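Local coordinates for protein RpfR (PDB 6DGG) that contains a PAS domain, a compact sensory fold of sheet and helices, and holds a molecule of lauric acid in its interior pocket, at residues 20-23 against 29-32; 56-61 against 71-76. All coordinates share one frame; numbering follows the deposited sequence.

Interaction 1 (20-23 against 29-32)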
# COMPACT_ATOMS: atom_id res chain seq x y z
N GLN A 20 -7.34 0.35 5.49
CA GLN A 20 -7.84 1.04 6.67
C GLN A 20 -7.68 2.55 6.59
O GLN A 20 -8.54 3.28 7.10
CB GLN A 20 -7.12 0.50 7.91
CG GLN A 20 -7.08 -1.02 7.94
CD GLN A 20 -8.46 -1.66 8.03
OE1 GLN A 20 -9.32 -1.19 8.77
NE2 GLN A 20 -8.68 -2.72 7.25
N ARG A 21 -6.59 3.03 5.98
CA ARG A 21 -6.35 4.44 5.72
C ARG A 21 -5.58 4.54 4.40
O ARG A 21 -4.86 3.61 4.01
CB ARG A 21 -5.53 5.11 6.83
CG ARG A 21 -6.24 5.26 8.17
CD ARG A 21 -6.07 6.67 8.73
NE ARG A 21 -6.82 7.64 7.94
CZ ARG A 21 -7.04 8.90 8.29
NH1 ARG A 21 -6.54 9.39 9.42
NH2 ARG A 21 -7.75 9.68 7.49
N PHE A 22 -5.70 5.69 3.76
CA PHE A 22 -5.26 5.89 2.38
C PHE A 22 -5.11 7.40 2.23
O PHE A 22 -6.11 8.12 2.26
CB PHE A 22 -6.35 5.34 1.47
CG PHE A 22 -6.03 5.28 -0.01
CD1 PHE A 22 -5.33 4.20 -0.54
CD2 PHE A 22 -6.57 6.22 -0.88
CE1 PHE A 22 -5.10 4.10 -1.91
CE2 PHE A 22 -6.35 6.12 -2.26
CZ PHE A 22 -5.62 5.05 -2.77
N ASN A 23 -3.87 7.89 2.12
CA ASN A 23 -3.64 9.32 2.28
C ASN A 23 -3.85 10.10 0.98
O ASN A 23 -4.14 9.54 -0.08
CB ASN A 23 -2.27 9.61 2.90
CG ASN A 23 -1.13 9.49 1.90
OD1 ASN A 23 -1.13 8.63 1.03
ND2 ASN A 23 -0.14 10.37 2.04
N TYR A 29 -2.55 9.76 -6.94
CA TYR A 29 -2.01 8.78 -7.88
C TYR A 29 -3.09 7.92 -8.52
O TYR A 29 -2.93 7.47 -9.65
CB TYR A 29 -1.00 7.86 -7.18
CG TYR A 29 0.43 8.34 -7.25
CD1 TYR A 29 1.21 8.09 -8.38
CD2 TYR A 29 1.01 9.01 -6.19
CE1 TYR A 29 2.52 8.53 -8.46
CE2 TYR A 29 2.32 9.46 -6.26
CZ TYR A 29 3.07 9.21 -7.39
OH TYR A 29 4.37 9.64 -7.47
N THR A 30 -4.19 7.66 -7.80
CA THR A 30 -5.14 6.64 -8.22
C THR A 30 -6.47 7.19 -8.71
O THR A 30 -7.19 6.47 -9.40
CB THR A 30 -5.44 5.68 -7.05
OG1 THR A 30 -6.11 6.40 -6.00
CG2 THR A 30 -4.17 5.02 -6.54
N GLY A 31 -6.81 8.42 -8.36
CA GLY A 31 -8.11 8.97 -8.66
C GLY A 31 -9.21 8.49 -7.74
O GLY A 31 -10.38 8.77 -8.02
N LEU A 32 -8.88 7.80 -6.65
CA LEU A 32 -9.85 7.23 -5.72
C LEU A 32 -9.71 7.92 -4.37
O LEU A 32 -8.59 8.19 -3.92
CB LEU A 32 -9.63 5.71 -5.56
CG LEU A 32 -9.86 4.87 -6.82
CD1 LEU A 32 -9.51 3.40 -6.59
CD2 LEU A 32 -11.27 5.00 -7.32
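Phe-22, at the end of edge strand 19-22 of this PAS fold, meets Thr-30 and Leu-32, where helix 24-30, which follows the strand directly, finishes. The ring works edge-on. Its CZ lies 3.5 Å from Thr-30 OG1, which sits in the plane of the ring, while the neighbouring CE2 comes within 3.5 Å of Leu-32 O. With CG anti to the backbone N (chi1 -173°), the ring extends away from its strand and meets Thr-30 from the opposite direction. The Thr-30 methyl CG2 adds a looser touch, 4.0 Å from Phe-22 CZ.

The hydroxyl is held by more than this contact. Thr-30 OG1 accepts from Leu-32 N at 3.2 Å, an ST turn that bridges Gly-31, the first residue beyond the helix, with positive phi, and it is also hydrogen-bonded to Ser-26 O one turn back. Leu-32 O, buried by the contact, has no hydrogen-bond partner in the model, and the aromatic edge is what it meets across the two segments.

Around this junction, Phe-22 also packs on Val-11 of strand 9-13 and Val-37 of helix 34-37 and touches the lauric acid, Asn-23 occupies the N-cap position of helix 24-30, and Phe-46 of helix 42-46 touches Thr-30 and Leu-32.

Interaction 2 (56-61 against 71-76). With DAO (lauric acid), chain B.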
# COMPACT_ATOMS: atom_id res chain seq x y z
N ARG A 56 0.54 -10.47 -1.60
CA ARG A 56 -0.34 -11.14 -0.66
C ARG A 56 0.43 -12.13 0.20
O ARG A 56 0.22 -12.22 1.42
CB ARG A 56 -1.48 -11.83 -1.42
CG ARG A 56 -2.68 -12.23 -0.58
CD ARG A 56 -3.87 -12.64 -1.47
NE ARG A 56 -3.43 -13.11 -2.78
CZ ARG A 56 -3.77 -12.56 -3.95
NH1 ARG A 56 -4.57 -11.50 -4.01
NH2 ARG A 56 -3.30 -13.08 -5.07
N ARG A 57 1.35 -12.89 -0.41
CA ARG A 57 2.16 -13.83 0.37
C ARG A 57 3.07 -13.10 1.34
O ARG A 57 3.29 -13.58 2.46
CB ARG A 57 2.97 -14.74 -0.56
CG ARG A 57 2.11 -15.69 -1.36
CD ARG A 57 2.96 -16.56 -2.28
NE ARG A 57 2.13 -17.19 -3.30
CZ ARG A 57 2.31 -17.07 -4.61
NH1 ARG A 57 3.31 -16.36 -5.12
NH2 ARG A 57 1.48 -17.70 -5.43
N ASN A 58 3.62 -11.95 0.94
CA ASN A 58 4.45 -11.16 1.84
C ASN A 58 3.65 -10.72 3.06
O ASN A 58 4.11 -10.85 4.21
CB ASN A 58 4.97 -9.92 1.12
CG ASN A 58 6.14 -10.21 0.22
OD1 ASN A 58 6.51 -11.36 -0.01
ND2 ASN A 58 6.73 -9.14 -0.32
N VAL A 59 2.45 -10.19 2.84
CA VAL A 59 1.68 -9.65 3.95
C VAL A 59 1.24 -10.77 4.89
O VAL A 59 1.36 -10.66 6.11
CB VAL A 59 0.50 -8.80 3.44
CG1 VAL A 59 -0.41 -8.38 4.58
CG2 VAL A 59 1.03 -7.58 2.69
N THR A 60 0.75 -11.87 4.33
CA THR A 60 0.37 -13.01 5.16
C THR A 60 1.57 -13.53 5.94
O THR A 60 1.45 -13.86 7.13
CB THR A 60 -0.22 -14.10 4.28
OG1 THR A 60 -1.31 -13.55 3.53
CG2 THR A 60 -0.74 -15.26 5.11
N GLY A 61 2.74 -13.62 5.30
CA GLY A 61 3.92 -14.04 6.02
C GLY A 61 4.33 -13.05 7.09
O GLY A 61 4.73 -13.45 8.20
N VAL A 71 10.33 -3.27 0.41
CA VAL A 71 10.02 -4.04 -0.79
C VAL A 71 9.73 -3.06 -1.91
O VAL A 71 9.26 -1.94 -1.66
CB VAL A 71 8.83 -4.98 -0.53
CG1 VAL A 71 7.55 -4.19 -0.32
CG2 VAL A 71 8.67 -5.99 -1.66
N GLU A 72 9.98 -3.49 -3.14
CA GLU A 72 9.61 -2.72 -4.33
C GLU A 72 8.43 -3.40 -5.01
O GLU A 72 8.42 -4.63 -5.20
CB GLU A 72 10.79 -2.57 -5.29
CG GLU A 72 11.99 -1.84 -4.68
CD GLU A 72 13.15 -1.66 -5.64
OE1 GLU A 72 12.97 -1.83 -6.86
OE2 GLU A 72 14.25 -1.33 -5.15
N ARG A 73 7.41 -2.61 -5.35
CA ARG A 73 6.17 -3.12 -5.89
C ARG A 73 5.74 -2.23 -7.05
O ARG A 73 5.70 -1.01 -6.91
CB ARG A 73 5.09 -3.10 -4.80
CG ARG A 73 3.90 -4.00 -4.98
CD ARG A 73 4.10 -5.29 -4.21
NE ARG A 73 4.94 -6.17 -4.99
CZ ARG A 73 5.63 -7.20 -4.51
NH1 ARG A 73 6.35 -7.93 -5.35
NH2 ARG A 73 5.63 -7.50 -3.23
N TRP A 74 5.43 -2.84 -8.19
CA TRP A 74 4.81 -2.11 -9.28
C TRP A 74 3.33 -1.94 -8.95
O TRP A 74 2.66 -2.92 -8.60
CB TRP A 74 4.97 -2.87 -10.60
CG TRP A 74 6.33 -2.73 -11.22
CD1 TRP A 74 7.34 -3.66 -11.22
CD2 TRP A 74 6.84 -1.59 -11.94
NE1 TRP A 74 8.43 -3.16 -11.89
CE2 TRP A 74 8.15 -1.90 -12.35
CE3 TRP A 74 6.30 -0.35 -12.30
CZ2 TRP A 74 8.93 -1.02 -13.08
CZ3 TRP A 74 7.08 0.53 -13.02
CH2 TRP A 74 8.38 0.19 -13.41
N ILE A 75 2.83 -0.71 -9.09
CA ILE A 75 1.49 -0.33 -8.63
C ILE A 75 0.74 0.31 -9.79
O ILE A 75 1.30 1.16 -10.50
CB ILE A 75 1.56 0.66 -7.45
CG1 ILE A 75 2.24 0.03 -6.23
CG2 ILE A 75 0.19 1.21 -7.10
CD1 ILE A 75 1.55 -1.18 -5.67
N LYS A 76 -0.52 -0.07 -9.96
CA LYS A 76 -1.38 0.51 -10.99
C LYS A 76 -1.86 1.89 -10.54
O LYS A 76 -2.54 2.01 -9.52
CB LYS A 76 -2.58 -0.41 -11.23
CG LYS A 76 -2.21 -1.80 -11.70
CD LYS A 76 -3.42 -2.73 -11.83
CE LYS A 76 -4.38 -2.30 -12.93
NZ LYS A 76 -5.54 -3.25 -13.07
O1 DAO B . 4.34 -6.47 -1.18
O2 DAO B . 5.34 -6.71 0.74
C1 DAO B . 4.40 -6.21 0.05
C2 DAO B . 3.32 -5.31 0.67
C3 DAO B . 3.06 -4.05 -0.18
C4 DAO B . 1.76 -3.30 0.17
C5 DAO B . 1.67 -1.99 -0.63
C6 DAO B . 0.36 -1.18 -0.50
C7 DAO B . -0.01 -0.60 -1.89
C8 DAO B . -0.74 0.75 -1.89
C9 DAO B . -0.83 1.25 -3.34
C10 DAO B . -1.85 2.37 -3.57
C11 DAO B . -1.26 3.77 -3.37
C12 DAO B . -0.51 4.24 -4.61
O HOH W 1 8.08 -9.75 -3.39
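Asn-58, on the long helix 49-65, and Arg-73, on the edge strand 69-77, meet at the carboxylate end of the lauric acid pocket of this PAS domain, where each bonds one oxygen of the acid. Asn-58 ND2 donates to DAO O2 at 3.0 Å (N-H...O 161°); Arg-73 NH2 donates to DAO O1 at 2.6 Å, a short bond that is similarly straight (160°). Helix and strand thus both supply donors to the head group, with the hydroxyls of Ser-55 and Tyr-69 adding theirs, and the bound acid joins the two elements.

The two side chains approach from opposite directions. Arg-73 sets out with CG anti to the backbone N, and the bends at chi2 and chi3 bring the guanidinium edge round to the carboxylate: DAO O1 and Asn-58 ND2 both lie near its plane. Asn-58 has CG anti to its carbonyl carbon, beside the backbone N, which turns ND2 toward the acid. Its amide is turned 51° from the guanidinium plane, and ND2 stands 3.5 Å from Arg-73 NH2, two donors side by side, each turned to a different oxygen of the same carboxylate. A salt bridge from Glu-51 to Arg-73 NH1 helps fix the rotation of the guanidinium, which probably helps stabilise a charged carboxylate.

Aliphatic groups flank the polar head. Val-71 CG1 packs 3.5 Å from DAO O2, while its other methyl, CG2, lies against the Asn-58 amide nitrogen. Deeper in, Ile-75 CG2 meets the acyl chain at DAO C9. On the far side of the Asn-58 and Arg-73 pair from the acid, water 1 accepts from Arg-73 NH1 at 3.2 Å and, more weakly, from Asn-58 ND2 at 3.4 Å.

In the fold
The two contacts show how one PAS domain serves both ends of a long ligand. Their centres lie about 17 Å apart on opposite sides of the chain's centre, and each joins a helix to one of the two outermost strands of the same five-stranded sheet. Both are partly buried, each with one buried residue, Phe-22 or Arg-73. Interaction 1 is a direct meeting of an aromatic edge with two oxygens, near the tail of the lauric acid. Interaction 2 has less surface in direct contact and depends on a charged, hydrogen-bonded site in which the carboxylate, and less firmly a water, link helix and strand.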